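Local coordinates for AP endonuclease, family protein 2 (Mycobacterium smegmatis, PDB 5TNV) that binds a magnesium ion in a xylose isomerase-like TIM barrel and may act as an endonuclease, at residues A[138-143]-A[190-195]; A[62-67]-A[309-314]. One frame throughout, in Å; residues are numbered along the deposited sequence.

From the N terminus, strand 29-32 leads into helix 51-63, whose end carries 62-67, the first half of contact 2. The chain then winds through the barrel and reaches strand 137-141; after 46 intervening residues, helix 169-185 among them, segment 190-195 comes alongside 138-143, closing contact 1. Contact 2 closes last, when helix 306-325 packs with 309-314 against 62-67, so contact 1 is nested inside its loop. Contact 1 joins neighbouring parallel strands beside the magnesium, while contact 2 brings an early helix end against the last helix, on the outside of the barrel. Their centres lie about 23 Å apart, without touching.

Contact 1: A[138-143]-A[190-195]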
loop_
_atom_site.group_PDB
_atom_site.type_symbol
_atom_site.label_atom_id
_atom_site.label_comp_id
_atom_site.label_asym_id
_atom_site.label_seq_id
_atom_site.Cartn_x
_atom_site.Cartn_y
_atom_site.Cartn_z
ATOM N N VAL A 138 5.861 0.264 31.256
ATOM C CA VAL A 138 4.690 -0.601 31.304
ATOM C C VAL A 138 3.517 0.268 30.826
ATOM O O VAL A 138 3.342 1.397 31.333
ATOM C CB VAL A 138 4.443 -1.193 32.691
ATOM C CG1 VAL A 138 3.086 -1.901 32.800
ATOM C CG2 VAL A 138 5.603 -2.122 33.048
ATOM N N ASN A 139 2.745 -0.230 29.878
ATOM C CA ASN A 139 1.648 0.491 29.258
ATOM C C ASN A 139 0.322 -0.169 29.631
ATOM O O ASN A 139 0.174 -1.385 29.568
ATOM C CB ASN A 139 1.858 0.466 27.733
ATOM C CG ASN A 139 0.709 0.943 26.901
ATOM O OD1 ASN A 139 0.638 2.124 26.550
ATOM N ND2 ASN A 139 -0.211 0.048 26.580
ATOM N N THR A 140 -0.647 0.687 29.996
ATOM C CA THR A 140 -2.001 0.262 30.282
ATOM C C THR A 140 -2.981 1.158 29.538
ATOM O O THR A 140 -2.689 2.328 29.278
ATOM C CB THR A 140 -2.221 0.271 31.813
ATOM O OG1 THR A 140 -3.428 -0.392 32.146
ATOM C CG2 THR A 140 -2.265 1.670 32.392
ATOM N N GLY A 141 -4.143 0.624 29.216
ATOM C CA GLY A 141 -5.199 1.418 28.650
ATOM C C GLY A 141 -6.551 0.969 29.174
ATOM O O GLY A 141 -6.647 0.066 30.000
ATOM N N PHE A 142 -7.583 1.615 28.659
ATOM C CA PHE A 142 -8.937 1.414 29.187
ATOM C C PHE A 142 -9.833 0.655 28.239
ATOM O O PHE A 142 -11.016 0.411 28.530
ATOM C CB PHE A 142 -9.512 2.766 29.604
ATOM C CG PHE A 142 -8.703 3.425 30.711
ATOM C CD1 PHE A 142 -8.674 2.860 31.991
ATOM C CD2 PHE A 142 -7.940 4.563 30.492
ATOM C CE1 PHE A 142 -7.895 3.410 32.993
ATOM C CE2 PHE A 142 -7.195 5.117 31.529
ATOM C CZ PHE A 142 -7.183 4.551 32.762
ATOM N N MET A 143 -9.287 0.222 27.088
ATOM C CA MET A 143 -10.007 -0.721 26.237
ATOM C C MET A 143 -10.331 -1.982 27.052
ATOM O O MET A 143 -9.611 -2.378 27.977
ATOM C CB MET A 143 -9.226 -1.072 24.966
ATOM C CG MET A 143 -7.825 -1.589 25.189
ATOM S SD MET A 143 -6.617 -0.219 25.218
ATOM C CE MET A 143 -5.155 -1.085 25.746
ATOM N N LEU A 190 5.011 4.497 33.700
ATOM C CA LEU A 190 3.732 4.000 33.200
ATOM C C LEU A 190 3.284 4.844 32.004
ATOM O O LEU A 190 3.438 6.075 32.068
ATOM C CB LEU A 190 2.696 4.081 34.311
ATOM C CG LEU A 190 1.345 3.401 34.015
ATOM C CD1 LEU A 190 1.507 1.899 34.112
ATOM C CD2 LEU A 190 0.311 3.939 34.976
ATOM N N SER A 191 2.733 4.215 30.995
ATOM C CA SER A 191 2.141 4.928 29.877
ATOM C C SER A 191 0.661 4.536 29.759
ATOM O O SER A 191 0.292 3.404 30.053
ATOM C CB SER A 191 2.872 4.654 28.573
ATOM O OG SER A 191 2.530 5.625 27.594
ATOM N N LEU A 192 -0.142 5.512 29.322
ATOM C CA LEU A 192 -1.575 5.377 29.154
ATOM C C LEU A 192 -1.960 5.446 27.690
ATOM O O LEU A 192 -1.778 6.456 27.024
ATOM C CB LEU A 192 -2.319 6.501 29.893
ATOM C CG LEU A 192 -1.910 6.742 31.357
ATOM C CD1 LEU A 192 -2.703 7.915 31.908
ATOM C CD2 LEU A 192 -2.113 5.470 32.185
ATOM N N GLU A 193 -2.463 4.314 27.177
ATOM C CA GLU A 193 -2.730 4.159 25.748
ATOM C C GLU A 193 -4.052 4.797 25.342
ATOM O O GLU A 193 -5.140 4.337 25.735
ATOM C CB GLU A 193 -2.706 2.659 25.398
ATOM C CG GLU A 193 -2.906 2.381 23.940
ATOM C CD GLU A 193 -2.802 0.886 23.622
ATOM O OE1 GLU A 193 -2.335 0.112 24.475
ATOM O OE2 GLU A 193 -3.167 0.505 22.464
ATOM N N MET A 194 -3.960 5.813 24.489
ATOM C CA MET A 194 -5.169 6.418 23.936
ATOM C C MET A 194 -5.913 5.412 23.087
ATOM O O MET A 194 -5.313 4.718 22.258
ATOM C CB MET A 194 -4.806 7.665 23.126
ATOM C CG MET A 194 -4.251 8.783 23.986
ATOM S SD MET A 194 -3.825 10.288 23.120
ATOM C CE MET A 194 -5.433 10.739 22.430
ATOM N N TYR A 195 -7.228 5.361 23.260
ATOM C CA TYR A 195 -8.093 4.354 22.624
ATOM C C TYR A 195 -9.508 4.934 22.665
ATOM O O TYR A 195 -9.918 5.537 23.666
ATOM C CB TYR A 195 -7.957 3.002 23.298
ATOM C CG TYR A 195 -8.759 1.876 22.666
ATOM C CD1 TYR A 195 -10.130 1.761 22.920
ATOM C CD2 TYR A 195 -8.183 0.951 21.829
ATOM C CE1 TYR A 195 -10.899 0.771 22.358
ATOM C CE2 TYR A 195 -8.931 -0.089 21.286
ATOM C CZ TYR A 195 -10.261 -0.168 21.535
ATOM O OH TYR A 195 -10.997 -1.221 21.005
HETATM O O HOH W 1 -7.590 3.840 26.872
#
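Backbone bonds join V138 to S191 and T140 to S191 and E193, as in two neighbouring parallel strands of a TIM barrel. S191 N gives its hydrogen to V138 O, and T140 N reaches S191 O in the straightest of the three bonds, N-H...O 169°. E193 N closes on T140 O at 2.9 Å. At F142 the direct bonding gives way to water 1, which accepts from F142 N and donates to E193 O at 2.7 Å.

The polar side-chain contact is between N139 and E193, on the face of the sheet that carries the metal site. N139 ND2 donates to E193 OE1 at 3.0 Å, meeting it on the anti side and 24° out of the carboxylate plane. E193 is stretched out, CG anti to its backbone N (chi1 -177°), which carries the carboxylate out to the magnesium. OE2 binds the ion together with D223 and H252, so N139 is a second-shell residue that holds the other oxygen. N139 itself is steadied by N221, which donates to its OD1.

M143 packs on Y195 and E193, its chain folded back by a bend at chi2. M143 CB sits squarely over one face of the Y195 ring, 3.5 Å from the centroid, while M143 SD makes an oblique Met-aromatic contact. M143 CE is in van der Waals contact with the carboxylate, 3.3 Å from E193 OE1. R107 holds Y195 OH. On the other face of the sheet the T140 and L192 side chains lie side by side, pointing the same way, with T140 CG2 3.8 Å from L192 CD2.

Helix 169-185, part of the connection between these strands, covers L190 and L192; L192 also meets helix 203-213. Strand 99-104 flanks 137-141 and strand 218-221 flanks 189-193.

Contact 2: A[62-67]-A[309-314]; sequences RELGFD and VCAENR
F66 is wedged against A311 and R314, its ring forming the apolar centre. F66 CE2 comes within 3.6 Å of A311 CA, and F66 CZ also reaches C310 CB. Beside the ring, L64 CB touches A311 CB at 3.7 Å. The aliphatic part of R314 runs over one face of F66 as a CH-pi contact, CD 4.0 Å from the ring centroid; the side chain is extended from CG to NE (chi3 166°), which takes the guanidinium past the ring to the backbone beyond.

There G65 O sits over the centre of the guanidinium face, 3.0 Å from R314 CZ, an approach too steep for a hydrogen bond. Waters do the bonding instead: water 2 joins L64 O, A311 O and R314 NH1, and water 4 links R314 NH2 to D67 OD2. The other oxygen, D67 OD1, forms a salt bridge with R62 NH1 at 2.8 Å, and that same nitrogen also donates to F66 O. G65, at positive phi, closes helix 51-63 with a Schellman motif.

Strand 29-32 packs against this contact, its A31 touching F66 and its I29 touching R314, and strand 297-299 backs C310. On the outer side Q319 of the second subunit packs on L64.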
loop_
_atom_site.group_PDB
_atom_site.type_symbol
_atom_site.label_atom_id
_atom_site.label_comp_id
_atom_site.label_asym_id
_atom_site.label_seq_id
_atom_site.Cartn_x
_atom_site.Cartn_y
_atom_site.Cartn_z
ATOM N N ARG A 62 12.916 -11.906 15.033
ATOM C CA ARG A 62 14.333 -11.590 14.782
ATOM C C ARG A 62 14.679 -11.704 13.308
ATOM O O ARG A 62 15.442 -10.880 12.794
ATOM C CB ARG A 62 15.191 -12.569 15.611
ATOM C CG ARG A 62 16.691 -12.339 15.432
ATOM C CD ARG A 62 17.096 -10.951 15.923
ATOM N NE ARG A 62 18.533 -10.813 15.911
ATOM C CZ ARG A 62 19.099 -9.638 16.055
ATOM N NH1 ARG A 62 18.370 -8.537 16.237
ATOM N NH2 ARG A 62 20.394 -9.525 16.038
ATOM N N GLU A 63 14.148 -12.715 12.612
ATOM C CA GLU A 63 14.388 -12.874 11.176
ATOM C C GLU A 63 14.020 -11.635 10.360
ATOM O O GLU A 63 14.613 -11.415 9.302
ATOM C CB GLU A 63 13.560 -14.059 10.629
ATOM C CG GLU A 63 14.178 -15.416 10.989
ATOM C CD GLU A 63 13.229 -16.580 10.750
ATOM O OE1 GLU A 63 12.009 -16.365 10.552
ATOM O OE2 GLU A 63 13.736 -17.747 10.767
ATOM N N LEU A 64 13.062 -10.887 10.830
ATOM C CA LEU A 64 12.580 -9.675 10.153
ATOM C C LEU A 64 13.292 -8.415 10.622
ATOM O O LEU A 64 12.930 -7.312 10.174
ATOM C CB LEU A 64 11.061 -9.590 10.245
ATOM C CG LEU A 64 10.322 -10.606 9.413
ATOM C CD1 LEU A 64 8.872 -10.718 9.850
ATOM C CD2 LEU A 64 10.424 -10.273 7.948
ATOM N N GLY A 65 14.304 -8.529 11.471
ATOM C CA GLY A 65 15.225 -7.472 11.747
ATOM C C GLY A 65 15.103 -6.807 13.102
ATOM O O GLY A 65 15.913 -5.960 13.484
ATOM N N PHE A 66 14.093 -7.186 13.898
ATOM C CA PHE A 66 13.927 -6.548 15.206
ATOM C C PHE A 66 15.046 -6.912 16.167
ATOM O O PHE A 66 15.577 -8.019 16.151
ATOM C CB PHE A 66 12.612 -7.008 15.841
ATOM C CG PHE A 66 11.406 -6.363 15.219
ATOM C CD1 PHE A 66 10.986 -5.120 15.710
ATOM C CD2 PHE A 66 10.692 -6.934 14.190
ATOM C CE1 PHE A 66 9.895 -4.459 15.153
ATOM C CE2 PHE A 66 9.603 -6.280 13.620
ATOM C CZ PHE A 66 9.239 -5.052 14.094
ATOM N N ASP A 67 15.379 -5.952 17.032
ATOM C CA ASP A 67 16.176 -6.137 18.235
ATOM C C ASP A 67 15.325 -6.221 19.499
ATOM O O ASP A 67 15.770 -6.802 20.488
ATOM C CB ASP A 67 17.159 -4.976 18.397
ATOM C CG ASP A 67 18.210 -4.917 17.332
ATOM O OD1 ASP A 67 18.803 -5.910 17.028
ATOM O OD2 ASP A 67 18.487 -3.817 16.836
ATOM N N VAL A 309 4.185 -6.096 8.280
ATOM C CA VAL A 309 4.049 -4.638 8.231
ATOM C C VAL A 309 4.798 -4.004 9.388
ATOM O O VAL A 309 5.495 -2.993 9.189
ATOM C CB VAL A 309 2.590 -4.173 8.136
ATOM C CG1 VAL A 309 2.532 -2.666 8.236
ATOM C CG2 VAL A 309 1.946 -4.668 6.849
ATOM N N CYS A 310 4.719 -4.553 10.587
ATOM C CA CYS A 310 5.511 -4.016 11.693
ATOM C C CYS A 310 7.001 -3.978 11.357
ATOM O O CYS A 310 7.685 -3.044 11.681
ATOM C CB CYS A 310 5.297 -4.825 12.976
ATOM S SG CYS A 310 3.673 -4.509 13.766
ATOM N N ALA A 311 7.519 -5.025 10.699
ATOM C CA ALA A 311 8.917 -5.065 10.344
ATOM C C ALA A 311 9.296 -3.964 9.338
ATOM O O ALA A 311 10.344 -3.337 9.481
ATOM C CB ALA A 311 9.286 -6.431 9.779
ATOM N N GLU A 312 8.450 -3.725 8.337
ATOM C CA GLU A 312 8.693 -2.591 7.440
ATOM C C GLU A 312 8.636 -1.293 8.218
ATOM O O GLU A 312 9.439 -0.356 7.975
ATOM C CB GLU A 312 7.709 -2.590 6.288
ATOM C CG GLU A 312 7.937 -3.661 5.277
ATOM C CD GLU A 312 7.180 -3.540 3.965
ATOM O OE1 GLU A 312 6.341 -2.697 3.844
ATOM O OE2 GLU A 312 7.477 -4.367 3.065
ATOM N N ASN A 313 7.694 -1.167 9.145
ATOM C CA ASN A 313 7.566 0.042 9.940
ATOM C C ASN A 313 8.788 0.307 10.785
ATOM O O ASN A 313 9.198 1.473 10.946
ATOM C CB ASN A 313 6.296 -0.026 10.798
ATOM C CG ASN A 313 5.020 0.105 9.977
ATOM O OD1 ASN A 313 5.043 0.445 8.788
ATOM N ND2 ASN A 313 3.889 -0.126 10.635
ATOM N N ARG A 314 9.434 -0.745 11.316
ATOM C CA ARG A 314 10.647 -0.539 12.088
ATOM C C ARG A 314 11.746 0.070 11.203
ATOM O O ARG A 314 12.419 1.026 11.585
ATOM C CB ARG A 314 11.143 -1.862 12.693
ATOM C CG ARG A 314 12.569 -1.730 13.228
ATOM C CD ARG A 314 13.124 -3.041 13.803
ATOM N NE ARG A 314 14.604 -2.919 13.974
ATOM C CZ ARG A 314 15.428 -3.018 12.962
ATOM N NH1 ARG A 314 15.049 -3.290 11.760
ATOM N NH2 ARG A 314 16.704 -2.834 13.212
HETATM O O HOH W 2 12.539 -4.566 10.814
HETATM O O HOH W 3 13.984 -3.474 17.054
HETATM O O HOH W 4 16.711 -2.167 16.005
#